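PDB 6PNR: alpha-glucosidase from [Eubacterium] rectale, which hydrolyses alpha-glycosidic bonds as a GH31 sulfoquinovosidase, probably releasing sulfoquinovose from sulfolipid-derived glycosides. Local coordinates for residues A[374-379]-A[424-429]; A[336-341]-A[368-373]; A[505-510]-A[532-537]; A[291-296]-A[300-305]. One frame throughout, in Å; residues are numbered along the deposited sequence.

Contact 1 (A[374-379]-A[424-429]); sequences IIKEYT and YEAVKE
Lys-376 and Glu-429 meet at about a right angle, two extended side chains reaching across a pair of helices on the outside of the TIM barrel. Here an apolar contact lies toward the strand and a charged one outside it. Helices 365-380 and 408-429 lie before and after strand 386-389, and their segments here cross at -63° with axes 9.5 Å apart. The backbones come nearest at Lys-376 and Ala-426, whose CA atoms are 6.0 Å apart; with only a methyl group at Ala-426, the helices can approach there.

On the inner side, CG2 of Ile-375 faces the Ala-426 methyl at 4.0 Å between CG2 and CB. That branch lies anti to the backbone N, which brings it round to the neighbouring helix, while Ile-375 and Val-427 also touch Trp-387 of the strand beneath.

Outward, Lys-376 runs over Ala-426: its CE passes 4.0 Å from the Ala-426 CA, and the straight chain beyond CG carries the ammonium group to the glutamate. There NZ and Glu-429 OE1 form a short salt bridge of 2.5 Å. The other carboxylate oxygen, OE2, is taken by Lys-372, one turn earlier on helix 365-380, so two lysines share the glutamate's charge.

A water accepts a hydrogen bond from Lys-376 NZ at 3.1 Å and returns a weak one to the backbone O of Glu-429. The lysine nitrogen itself meets OE1 head-on, nearly in line with the CD-OE1 bond.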
# COMPACT_ATOMS: atom_id res chain seq x y z
N ILE A 374 -37.39 -11.58 -17.42
CA ILE A 374 -37.21 -10.16 -17.72
C ILE A 374 -36.42 -9.98 -19.02
O ILE A 374 -36.75 -9.13 -19.85
CB ILE A 374 -36.52 -9.45 -16.54
CG1 ILE A 374 -37.49 -9.30 -15.36
CG2 ILE A 374 -35.95 -8.08 -16.95
CD1 ILE A 374 -36.86 -8.71 -14.13
N ILE A 375 -35.36 -10.78 -19.21
CA ILE A 375 -34.58 -10.70 -20.44
C ILE A 375 -35.40 -11.18 -21.63
O ILE A 375 -35.43 -10.52 -22.68
CB ILE A 375 -33.27 -11.51 -20.29
CG1 ILE A 375 -32.42 -10.98 -19.12
CG2 ILE A 375 -32.49 -11.52 -21.63
CD1 ILE A 375 -31.21 -11.85 -18.78
N LYS A 376 -36.11 -12.31 -21.48
CA LYS A 376 -36.93 -12.82 -22.58
C LYS A 376 -38.01 -11.83 -22.98
O LYS A 376 -38.22 -11.57 -24.17
CB LYS A 376 -37.57 -14.15 -22.19
CG LYS A 376 -36.60 -15.30 -21.94
CD LYS A 376 -37.41 -16.58 -21.64
CE LYS A 376 -36.53 -17.73 -21.20
NZ LYS A 376 -37.35 -18.96 -21.00
N GLU A 377 -38.70 -11.26 -21.99
CA GLU A 377 -39.88 -10.44 -22.26
C GLU A 377 -39.50 -9.05 -22.77
O GLU A 377 -40.08 -8.56 -23.74
CB GLU A 377 -40.74 -10.32 -21.00
CG GLU A 377 -42.02 -9.49 -21.19
CD GLU A 377 -42.86 -9.37 -19.91
OE1 GLU A 377 -42.44 -9.88 -18.85
OE2 GLU A 377 -43.95 -8.76 -19.96
N TYR A 378 -38.53 -8.40 -22.13
CA TYR A 378 -38.30 -6.98 -22.38
C TYR A 378 -37.07 -6.68 -23.23
O TYR A 378 -36.96 -5.57 -23.76
CB TYR A 378 -38.18 -6.22 -21.05
CG TYR A 378 -39.41 -6.29 -20.19
CD1 TYR A 378 -40.60 -5.68 -20.59
CD2 TYR A 378 -39.39 -6.92 -18.95
CE1 TYR A 378 -41.73 -5.71 -19.79
CE2 TYR A 378 -40.51 -6.96 -18.14
CZ TYR A 378 -41.68 -6.35 -18.57
OH TYR A 378 -42.81 -6.38 -17.77
N THR A 379 -36.16 -7.63 -23.39
CA THR A 379 -35.05 -7.46 -24.32
C THR A 379 -35.32 -8.29 -25.58
O THR A 379 -35.66 -7.73 -26.63
CB THR A 379 -33.72 -7.82 -23.62
OG1 THR A 379 -33.42 -6.83 -22.63
CG2 THR A 379 -32.56 -7.89 -24.62
N TYR A 424 -27.36 -17.02 -20.46
CA TYR A 424 -27.25 -18.18 -21.33
C TYR A 424 -28.58 -18.91 -21.44
O TYR A 424 -29.02 -19.27 -22.53
CB TYR A 424 -26.14 -19.10 -20.80
CG TYR A 424 -25.94 -20.37 -21.62
CD1 TYR A 424 -25.12 -20.37 -22.74
CD2 TYR A 424 -26.54 -21.57 -21.25
CE1 TYR A 424 -24.92 -21.53 -23.48
CE2 TYR A 424 -26.34 -22.74 -21.99
CZ TYR A 424 -25.53 -22.71 -23.10
OH TYR A 424 -25.32 -23.85 -23.85
N GLU A 425 -29.25 -19.11 -20.31
CA GLU A 425 -30.50 -19.87 -20.34
C GLU A 425 -31.61 -19.07 -21.01
O GLU A 425 -32.39 -19.64 -21.79
CB GLU A 425 -30.86 -20.31 -18.92
CG GLU A 425 -29.86 -21.37 -18.43
CD GLU A 425 -30.20 -22.00 -17.08
OE1 GLU A 425 -31.20 -21.62 -16.44
OE2 GLU A 425 -29.43 -22.90 -16.67
N ALA A 426 -31.68 -17.76 -20.77
CA ALA A 426 -32.63 -16.93 -21.52
C ALA A 426 -32.46 -17.11 -23.02
O ALA A 426 -33.45 -17.30 -23.75
CB ALA A 426 -32.46 -15.45 -21.14
N VAL A 427 -31.22 -17.07 -23.50
CA VAL A 427 -30.97 -17.19 -24.93
C VAL A 427 -31.24 -18.62 -25.41
O VAL A 427 -31.90 -18.83 -26.43
CB VAL A 427 -29.53 -16.75 -25.27
CG1 VAL A 427 -29.19 -17.09 -26.70
CG2 VAL A 427 -29.39 -15.25 -25.03
N LYS A 428 -30.76 -19.61 -24.66
CA LYS A 428 -30.92 -21.00 -25.08
C LYS A 428 -32.40 -21.40 -25.10
O LYS A 428 -32.88 -21.98 -26.08
CB LYS A 428 -30.13 -21.91 -24.15
CG LYS A 428 -30.10 -23.39 -24.58
CD LYS A 428 -29.45 -24.24 -23.49
CE LYS A 428 -29.07 -25.65 -24.00
NZ LYS A 428 -27.65 -25.72 -24.49
N GLU A 429 -33.13 -21.11 -24.02
CA GLU A 429 -34.54 -21.48 -23.97
C GLU A 429 -35.34 -20.77 -25.05
O GLU A 429 -36.37 -21.28 -25.50
CB GLU A 429 -35.11 -21.16 -22.58
CG GLU A 429 -34.48 -22.01 -21.46
CD GLU A 429 -34.91 -21.58 -20.08
OE1 GLU A 429 -35.76 -20.66 -19.96
OE2 GLU A 429 -34.40 -22.15 -19.09
O HOH W 1 -38.67 -19.31 -23.78

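Contact 2 (A[336-341]-A[368-373]); sequences KGYFAT and FEWFKD. With SO4 (sulfate ion), chain F.
Lys-336 opens the loop segment by stretching its extended chain toward Trp-370, ending with NZ 4.2 Å from the indole NE1. A sulfate ion, probably from the crystallisation liquor, rests beside them: NZ gives O3 a hydrogen bond of 2.6 Å and O2 a weak one. Glu-332 binds both nitrogens through OE2, as a salt bridge to NZ and as the acceptor for NE1, so it links the lysine to the tryptophan.

Gly-337, with positive phi, closes helix 328-335 in a Schellman motif, and the chain goes on into the loop that this contact ties to helix 365-380 of the TIM-barrel domain. Tyr-338 supplies the main apolar contact. The CD2-CE2 side of its ring leans over one face of the Trp-370 indole, with CD2 3.4 Å from the indole CD2 and the ring planes inclined at 58°, an oblique aromatic pair. CG anti to the backbone N (chi1 175°) carries the indole out to the tyrosine. Over the centre of the tyrosine ring sits CB of Lys-336, and the phenol OH donates to sulfate O2 at 2.8 Å.

Phe-339 follows, stacked on Tyr-330, and both it and Trp-370 touch Leu-323 of the short strand 322-324.

Lysine and phenol converge on one anion, so the spot can probably accept an oxyanion, with the lysine shared between it and Glu-332; nothing here marks it as a natural site.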
# COMPACT_ATOMS: atom_id res chain seq x y z
N LYS A 336 -41.96 -9.20 -4.54
CA LYS A 336 -41.83 -10.65 -4.58
C LYS A 336 -40.67 -11.18 -3.75
O LYS A 336 -40.44 -12.39 -3.74
CB LYS A 336 -41.70 -11.12 -6.03
CG LYS A 336 -42.87 -10.68 -6.89
CD LYS A 336 -42.76 -11.15 -8.33
CE LYS A 336 -44.02 -10.78 -9.11
NZ LYS A 336 -43.99 -11.27 -10.52
N GLY A 337 -39.94 -10.31 -3.05
CA GLY A 337 -38.85 -10.75 -2.20
C GLY A 337 -37.68 -11.36 -2.95
O GLY A 337 -37.09 -12.34 -2.47
N TYR A 338 -37.31 -10.79 -4.09
CA TYR A 338 -36.29 -11.38 -4.96
C TYR A 338 -34.92 -10.74 -4.81
O TYR A 338 -34.04 -11.00 -5.63
CB TYR A 338 -36.74 -11.29 -6.42
CG TYR A 338 -37.85 -12.25 -6.79
CD1 TYR A 338 -38.23 -13.27 -5.93
CD2 TYR A 338 -38.51 -12.14 -8.02
CE1 TYR A 338 -39.25 -14.16 -6.27
CE2 TYR A 338 -39.53 -13.02 -8.37
CZ TYR A 338 -39.89 -14.03 -7.49
OH TYR A 338 -40.89 -14.90 -7.82
N PHE A 339 -34.71 -9.92 -3.78
CA PHE A 339 -33.43 -9.27 -3.55
C PHE A 339 -32.70 -9.91 -2.38
O PHE A 339 -33.31 -10.38 -1.42
CB PHE A 339 -33.61 -7.77 -3.27
CG PHE A 339 -34.07 -6.97 -4.46
CD1 PHE A 339 -33.33 -6.95 -5.63
CD2 PHE A 339 -35.23 -6.20 -4.40
CE1 PHE A 339 -33.75 -6.19 -6.74
CE2 PHE A 339 -35.66 -5.46 -5.49
CZ PHE A 339 -34.91 -5.45 -6.66
N ALA A 340 -31.37 -9.90 -2.46
CA ALA A 340 -30.55 -10.23 -1.29
C ALA A 340 -30.86 -9.29 -0.13
O ALA A 340 -31.13 -8.10 -0.32
CB ALA A 340 -29.07 -10.16 -1.64
N THR A 341 -30.80 -9.82 1.09
CA THR A 341 -31.25 -9.11 2.28
C THR A 341 -30.14 -9.00 3.31
O THR A 341 -29.14 -9.72 3.25
CB THR A 341 -32.45 -9.82 2.92
OG1 THR A 341 -32.14 -11.21 3.13
CG2 THR A 341 -33.67 -9.72 2.02
N PHE A 368 -34.06 -16.17 -9.96
CA PHE A 368 -33.28 -16.47 -11.17
C PHE A 368 -34.19 -16.59 -12.39
O PHE A 368 -33.98 -15.93 -13.41
CB PHE A 368 -32.47 -17.76 -10.93
CG PHE A 368 -31.52 -18.14 -12.05
CD1 PHE A 368 -31.92 -19.00 -13.06
CD2 PHE A 368 -30.21 -17.69 -12.06
CE1 PHE A 368 -31.04 -19.38 -14.07
CE2 PHE A 368 -29.32 -18.05 -13.08
CZ PHE A 368 -29.73 -18.91 -14.07
N GLU A 369 -35.24 -17.42 -12.29
CA GLU A 369 -36.19 -17.56 -13.39
C GLU A 369 -36.89 -16.24 -13.70
O GLU A 369 -37.12 -15.90 -14.87
CB GLU A 369 -37.22 -18.64 -13.06
CG GLU A 369 -36.63 -20.03 -13.05
CD GLU A 369 -36.13 -20.44 -14.42
OE1 GLU A 369 -36.85 -20.17 -15.40
OE2 GLU A 369 -35.02 -21.00 -14.51
N TRP A 370 -37.24 -15.48 -12.66
CA TRP A 370 -37.85 -14.17 -12.87
C TRP A 370 -36.94 -13.27 -13.71
O TRP A 370 -37.40 -12.62 -14.65
CB TRP A 370 -38.15 -13.53 -11.51
CG TRP A 370 -38.68 -12.12 -11.55
CD1 TRP A 370 -39.94 -11.72 -11.90
CD2 TRP A 370 -37.98 -10.92 -11.15
NE1 TRP A 370 -40.06 -10.36 -11.77
CE2 TRP A 370 -38.88 -9.84 -11.31
CE3 TRP A 370 -36.69 -10.66 -10.68
CZ2 TRP A 370 -38.52 -8.52 -11.02
CZ3 TRP A 370 -36.33 -9.35 -10.39
CH2 TRP A 370 -37.25 -8.30 -10.56
N PHE A 371 -35.64 -13.24 -13.39
CA PHE A 371 -34.77 -12.33 -14.13
C PHE A 371 -34.55 -12.84 -15.55
O PHE A 371 -34.50 -12.04 -16.50
CB PHE A 371 -33.44 -12.13 -13.40
CG PHE A 371 -32.80 -10.78 -13.69
CD1 PHE A 371 -31.96 -10.62 -14.77
CD2 PHE A 371 -33.12 -9.67 -12.93
CE1 PHE A 371 -31.39 -9.38 -15.06
CE2 PHE A 371 -32.56 -8.43 -13.21
CZ PHE A 371 -31.70 -8.28 -14.28
N LYS A 372 -34.44 -14.16 -15.71
CA LYS A 372 -34.43 -14.74 -17.03
C LYS A 372 -35.66 -14.30 -17.83
O LYS A 372 -35.54 -13.94 -19.01
CB LYS A 372 -34.36 -16.27 -16.91
CG LYS A 372 -34.07 -16.99 -18.22
CD LYS A 372 -34.35 -18.49 -18.12
CE LYS A 372 -33.67 -19.13 -16.92
NZ LYS A 372 -33.89 -20.62 -16.95
N ASP A 373 -36.83 -14.30 -17.20
CA ASP A 373 -38.05 -13.89 -17.91
C ASP A 373 -38.03 -12.40 -18.25
O ASP A 373 -38.61 -12.00 -19.27
CB ASP A 373 -39.29 -14.23 -17.09
CG ASP A 373 -39.62 -15.73 -17.09
OD1 ASP A 373 -39.10 -16.47 -17.95
OD2 ASP A 373 -40.42 -16.15 -16.24
S SO4 F . -43.07 -14.66 -10.96
O1 SO4 F . -41.80 -15.22 -11.44
O2 SO4 F . -42.92 -14.22 -9.58
O3 SO4 F . -43.44 -13.52 -11.80
O4 SO4 F . -44.11 -15.68 -11.03

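Contact 3 (A[505-510]-A[532-537]); sequences ELFLRW and FQYYDD
The Phe-507 ring receives CB of Tyr-534 over one face, near the rim, where CZ approaches that CB to 3.4 Å. Phe-532 meets the root of the same side chain: its CE2 lies 3.7 Å from Phe-507 CB, and CG of Phe-507 sits at the edge of the Phe-532 ring, in its plane. The two phenylalanine side chains cross at about a right angle. The backbone sets CB of Tyr-534 over the Phe-507 face, and a chi1 of 76°, with CG between N and the carbonyl carbon, leads the ring away from it; a face of that ring carries CD2 of Tyr-535, and its OH bonds to Thr-260.

These groups join helix 504-514 of the TIM barrel to the 3-10 turn before helix 538-568. Phe-507 and Tyr-534 both touch Thr-522, whose neighbour His-523 lines the inhibitor pocket. An alanine at Phe-507 would remove the whole ring and is likely to leave Tyr-534 CB facing a gap, while Phe-532 would keep its contact with CB.

The turn is braced from within: Gln-533 N donates to Asp-536 OD2 at 3.0 Å with an angle of 161°, approaching from above the carboxylate plane.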
# COMPACT_ATOMS: atom_id res chain seq x y z
N GLU A 505 -6.35 10.26 -32.19
CA GLU A 505 -5.31 9.27 -32.47
C GLU A 505 -5.56 7.99 -31.69
O GLU A 505 -5.37 6.88 -32.21
CB GLU A 505 -3.93 9.85 -32.14
CG GLU A 505 -2.77 8.90 -32.47
CD GLU A 505 -1.47 9.29 -31.79
OE1 GLU A 505 -1.51 10.14 -30.87
OE2 GLU A 505 -0.41 8.73 -32.14
N LEU A 506 -5.96 8.12 -30.43
CA LEU A 506 -6.27 6.94 -29.61
C LEU A 506 -7.41 6.13 -30.20
O LEU A 506 -7.34 4.90 -30.28
CB LEU A 506 -6.61 7.36 -28.19
CG LEU A 506 -7.01 6.10 -27.40
CD1 LEU A 506 -5.78 5.22 -27.14
CD2 LEU A 506 -7.75 6.44 -26.16
N PHE A 507 -8.49 6.80 -30.60
CA PHE A 507 -9.60 6.07 -31.19
C PHE A 507 -9.14 5.30 -32.42
O PHE A 507 -9.50 4.13 -32.59
CB PHE A 507 -10.76 7.01 -31.56
CG PHE A 507 -11.89 6.31 -32.27
CD1 PHE A 507 -11.84 6.10 -33.64
CD2 PHE A 507 -12.97 5.82 -31.56
CE1 PHE A 507 -12.86 5.41 -34.30
CE2 PHE A 507 -14.00 5.13 -32.21
CZ PHE A 507 -13.94 4.93 -33.59
N LEU A 508 -8.34 5.94 -33.28
CA LEU A 508 -7.94 5.30 -34.53
C LEU A 508 -6.96 4.15 -34.28
O LEU A 508 -7.08 3.10 -34.93
CB LEU A 508 -7.34 6.34 -35.47
CG LEU A 508 -8.38 7.30 -36.05
CD1 LEU A 508 -7.68 8.44 -36.77
CD2 LEU A 508 -9.34 6.57 -36.97
N ARG A 509 -5.99 4.32 -33.38
CA ARG A 509 -5.11 3.22 -33.03
C ARG A 509 -5.89 2.05 -32.43
O ARG A 509 -5.54 0.89 -32.66
CB ARG A 509 -4.02 3.67 -32.04
CG ARG A 509 -2.88 4.48 -32.65
CD ARG A 509 -2.13 3.67 -33.72
NE ARG A 509 -0.95 4.42 -34.15
CZ ARG A 509 -0.23 4.16 -35.25
NH1 ARG A 509 -0.56 3.16 -36.05
NH2 ARG A 509 0.82 4.93 -35.53
N TRP A 510 -6.91 2.34 -31.62
CA TRP A 510 -7.72 1.26 -31.06
C TRP A 510 -8.53 0.55 -32.14
O TRP A 510 -8.65 -0.68 -32.13
CB TRP A 510 -8.66 1.81 -29.98
CG TRP A 510 -8.88 0.89 -28.77
CD1 TRP A 510 -9.38 -0.38 -28.77
CD2 TRP A 510 -8.66 1.23 -27.39
NE1 TRP A 510 -9.46 -0.86 -27.47
CE2 TRP A 510 -9.03 0.11 -26.61
CE3 TRP A 510 -8.15 2.37 -26.74
CZ2 TRP A 510 -8.91 0.10 -25.22
CZ3 TRP A 510 -8.04 2.36 -25.35
CH2 TRP A 510 -8.41 1.22 -24.61
N PHE A 532 -13.49 12.70 -27.45
CA PHE A 532 -13.57 12.47 -28.89
C PHE A 532 -14.53 11.34 -29.19
O PHE A 532 -14.50 10.29 -28.54
CB PHE A 532 -12.19 12.13 -29.45
CG PHE A 532 -12.19 11.82 -30.92
CD1 PHE A 532 -12.11 12.84 -31.84
CD2 PHE A 532 -12.27 10.52 -31.36
CE1 PHE A 532 -12.10 12.57 -33.19
CE2 PHE A 532 -12.27 10.22 -32.72
CZ PHE A 532 -12.18 11.25 -33.64
N GLN A 533 -15.41 11.56 -30.17
CA GLN A 533 -16.24 10.51 -30.77
C GLN A 533 -15.94 10.44 -32.25
O GLN A 533 -15.70 11.46 -32.89
CB GLN A 533 -17.73 10.79 -30.56
CG GLN A 533 -18.11 11.20 -29.14
CD GLN A 533 -17.87 10.07 -28.14
OE1 GLN A 533 -17.70 8.90 -28.52
NE2 GLN A 533 -17.86 10.42 -26.86
N TYR A 534 -15.95 9.22 -32.81
CA TYR A 534 -15.61 9.06 -34.22
C TYR A 534 -16.45 9.96 -35.12
O TYR A 534 -15.96 10.43 -36.15
CB TYR A 534 -15.78 7.59 -34.66
CG TYR A 534 -17.22 7.12 -34.86
CD1 TYR A 534 -17.87 7.31 -36.08
CD2 TYR A 534 -17.91 6.46 -33.85
CE1 TYR A 534 -19.19 6.89 -36.27
CE2 TYR A 534 -19.21 6.03 -34.02
CZ TYR A 534 -19.84 6.24 -35.25
OH TYR A 534 -21.13 5.83 -35.44
N TYR A 535 -17.71 10.19 -34.76
CA TYR A 535 -18.60 11.00 -35.58
C TYR A 535 -18.35 12.50 -35.43
O TYR A 535 -19.09 13.29 -36.03
CB TYR A 535 -20.06 10.67 -35.27
CG TYR A 535 -20.43 10.63 -33.80
CD1 TYR A 535 -20.65 11.81 -33.08
CD2 TYR A 535 -20.63 9.43 -33.14
CE1 TYR A 535 -21.00 11.78 -31.74
CE2 TYR A 535 -20.98 9.39 -31.80
CZ TYR A 535 -21.18 10.55 -31.11
OH TYR A 535 -21.54 10.50 -29.78
N ASP A 536 -17.35 12.90 -34.64
CA ASP A 536 -16.96 14.30 -34.52
C ASP A 536 -16.13 14.79 -35.69
O ASP A 536 -16.00 16.00 -35.87
CB ASP A 536 -16.13 14.53 -33.25
CG ASP A 536 -16.94 14.45 -31.96
OD1 ASP A 536 -18.19 14.45 -31.99
OD2 ASP A 536 -16.29 14.37 -30.89
N ASP A 537 -15.54 13.88 -36.47
CA ASP A 537 -14.43 14.25 -37.35
C ASP A 537 -14.58 13.54 -38.68
O ASP A 537 -14.61 12.31 -38.71
CB ASP A 537 -13.10 13.86 -36.69
CG ASP A 537 -11.89 14.31 -37.50
OD1 ASP A 537 -11.66 15.54 -37.58
OD2 ASP A 537 -11.16 13.44 -38.02

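Contact 4 (A[291-296]-A[300-305]); sequences WKYHKE and DLPKKI
Tyr-293 lays one face of its ring against Leu-301 and Pro-302, the first two residues of helix 301-310. Leu-301 CB and Pro-302 CD both stand over this face as CH-pi partners, each 4.1 Å from the ring centroid and lying 29° and 27° off the normal. They divide the ring between them: Leu-301 CB is nearest CD2, at 3.6 Å, and Pro-302 CD is nearest CZ, at 3.7 Å. Leucine and tyrosine run alongside with reversed sense, so Leu-301 CD2 comes 3.7 Å from Tyr-293 CB, whereas the proline ring crosses at about a right angle.

Tyr-293 reaches this position with CG wedged between backbone N and carbonyl carbon (chi1 82°), which swings the ring over the helix start. Asp-300 holds the N-cap position, though its side chain makes no capping bond; its backbone N lies 4.1 Å from Tyr-293 CE2.

Farther out, the loop is pinned by a backbone bond between His-294 and Trp-275, and Trp-275 also touches the Tyr-293 side chain. His-294 ND1 accepts from the backbone N of Met-297, shaping the turn that leads to the helix. Leu-301 in turn rests on Phe-315 of barrel strand 314-319.

Replacing Tyr-293 with a serine would strip away the ring, and Leu-301 CB and Pro-302 CD would probably lose their aromatic cover, leaving the loop less firmly tied to the helix.

No hydrogen bond crosses here, so cohesion rests on dispersion and on C-H groups facing a pi cloud; the proline CD, bonded to an amide nitrogen, is probably the more polarised of the two.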
# COMPACT_ATOMS: atom_id res chain seq x y z
N TRP A 291 -34.84 -2.55 -16.62
CA TRP A 291 -34.57 -3.16 -17.93
C TRP A 291 -35.82 -3.33 -18.79
O TRP A 291 -36.17 -4.43 -19.21
CB TRP A 291 -33.86 -4.50 -17.73
CG TRP A 291 -32.81 -4.41 -16.66
CD1 TRP A 291 -32.72 -5.17 -15.52
CD2 TRP A 291 -31.72 -3.48 -16.61
NE1 TRP A 291 -31.63 -4.77 -14.77
CE2 TRP A 291 -31.00 -3.75 -15.42
CE3 TRP A 291 -31.28 -2.46 -17.45
CZ2 TRP A 291 -29.87 -3.02 -15.06
CZ3 TRP A 291 -30.13 -1.74 -17.09
CH2 TRP A 291 -29.45 -2.03 -15.91
N LYS A 292 -36.49 -2.20 -19.04
CA LYS A 292 -37.56 -2.06 -20.02
C LYS A 292 -37.26 -0.82 -20.84
O LYS A 292 -36.69 0.14 -20.31
CB LYS A 292 -38.94 -1.91 -19.35
CG LYS A 292 -39.21 -2.98 -18.30
CD LYS A 292 -40.68 -3.07 -17.91
CE LYS A 292 -41.14 -1.90 -17.08
NZ LYS A 292 -42.56 -2.11 -16.65
N TYR A 293 -37.62 -0.83 -22.12
CA TYR A 293 -37.20 0.30 -22.95
C TYR A 293 -37.88 1.57 -22.46
O TYR A 293 -38.95 1.55 -21.85
CB TYR A 293 -37.46 0.04 -24.43
CG TYR A 293 -38.85 0.30 -24.96
CD1 TYR A 293 -39.79 -0.72 -25.00
CD2 TYR A 293 -39.20 1.54 -25.50
CE1 TYR A 293 -41.06 -0.51 -25.50
CE2 TYR A 293 -40.48 1.76 -26.01
CZ TYR A 293 -41.40 0.72 -26.01
OH TYR A 293 -42.68 0.91 -26.51
N HIS A 294 -37.19 2.69 -22.65
CA HIS A 294 -37.62 3.97 -22.12
C HIS A 294 -38.57 4.61 -23.13
O HIS A 294 -38.14 4.99 -24.22
CB HIS A 294 -36.42 4.87 -21.82
CG HIS A 294 -36.75 6.03 -20.93
ND1 HIS A 294 -37.37 7.17 -21.39
CD2 HIS A 294 -36.54 6.21 -19.60
CE1 HIS A 294 -37.53 8.01 -20.38
NE2 HIS A 294 -37.04 7.45 -19.29
N LYS A 295 -39.85 4.71 -22.77
CA LYS A 295 -40.85 5.07 -23.76
C LYS A 295 -40.79 6.55 -24.15
O LYS A 295 -41.31 6.91 -25.21
CB LYS A 295 -42.25 4.70 -23.26
CG LYS A 295 -42.45 3.19 -23.13
CD LYS A 295 -43.91 2.78 -23.18
CE LYS A 295 -44.04 1.26 -23.17
NZ LYS A 295 -45.46 0.82 -23.19
N GLU A 296 -40.18 7.39 -23.33
CA GLU A 296 -40.05 8.80 -23.68
C GLU A 296 -38.79 9.07 -24.50
O GLU A 296 -38.83 9.82 -25.47
CB GLU A 296 -40.06 9.66 -22.42
CG GLU A 296 -40.93 9.10 -21.29
CD GLU A 296 -42.36 8.75 -21.73
OE1 GLU A 296 -42.97 9.55 -22.48
OE2 GLU A 296 -42.86 7.68 -21.33
N ASP A 300 -41.87 3.92 -29.19
CA ASP A 300 -42.12 2.91 -30.21
C ASP A 300 -40.82 2.26 -30.69
O ASP A 300 -40.64 1.97 -31.87
CB ASP A 300 -42.90 3.52 -31.38
CG ASP A 300 -44.32 3.93 -30.99
OD1 ASP A 300 -44.79 3.56 -29.88
OD2 ASP A 300 -44.97 4.63 -31.79
N LEU A 301 -39.91 2.01 -29.76
CA LEU A 301 -38.67 1.33 -30.12
C LEU A 301 -38.90 0.02 -30.87
O LEU A 301 -38.21 -0.21 -31.88
CB LEU A 301 -37.82 1.10 -28.85
CG LEU A 301 -36.47 0.41 -29.06
CD1 LEU A 301 -35.62 1.16 -30.06
CD2 LEU A 301 -35.73 0.27 -27.74
N PRO A 302 -39.84 -0.85 -30.48
CA PRO A 302 -40.02 -2.11 -31.25
C PRO A 302 -40.28 -1.88 -32.72
O PRO A 302 -39.77 -2.61 -33.58
CB PRO A 302 -41.21 -2.78 -30.55
CG PRO A 302 -41.17 -2.24 -29.13
CD PRO A 302 -40.75 -0.80 -29.32
N LYS A 303 -41.07 -0.85 -33.04
CA LYS A 303 -41.29 -0.49 -34.44
C LYS A 303 -39.99 -0.05 -35.11
O LYS A 303 -39.69 -0.46 -36.24
CB LYS A 303 -42.35 0.62 -34.50
CG LYS A 303 -43.00 0.79 -35.86
CD LYS A 303 -44.14 1.81 -35.82
CE LYS A 303 -44.82 1.92 -37.20
NZ LYS A 303 -45.98 2.87 -37.21
N LYS A 304 -39.20 0.79 -34.43
CA LYS A 304 -37.93 1.25 -34.99
C LYS A 304 -36.98 0.09 -35.24
O LYS A 304 -36.27 0.07 -36.25
CB LYS A 304 -37.27 2.26 -34.06
CG LYS A 304 -38.07 3.52 -33.80
CD LYS A 304 -37.99 4.46 -34.99
CE LYS A 304 -38.30 5.89 -34.57
NZ LYS A 304 -39.66 5.98 -33.97
N ILE A 305 -36.93 -0.86 -34.30
CA ILE A 305 -36.07 -2.03 -34.48
C ILE A 305 -36.45 -2.78 -35.75
O ILE A 305 -35.58 -3.18 -36.54
CB ILE A 305 -36.13 -2.93 -33.23
CG1 ILE A 305 -35.41 -2.23 -32.07
CG2 ILE A 305 -35.49 -4.28 -33.53
CD1 ILE A 305 -35.61 -2.90 -30.72

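In the fold
All four contacts belong to the TIM-barrel domain. Along the chain contact 4 comes first, then contacts 2, 1 and 3, each closing before the next opens. Contacts 1 and 2 share helix 365-380, with centres 14 Å apart, and join through Lys-372, which bridges to Glu-425 and Glu-429. Contact 4, 17 Å from contact 1 between centres, touches it where Tyr-378 packs on Trp-291 and Lys-292, and reaches contact 2 where Phe-371 meets Trp-291. These three thus form one connected patch on the same side of the chain's centre. Contact 3, its nearest atoms about 16 Å from contact 4, probably secures a separate part of the barrel, on helix 504-514 and the turn before helix 538-568, near His-523 of the inhibitor pocket.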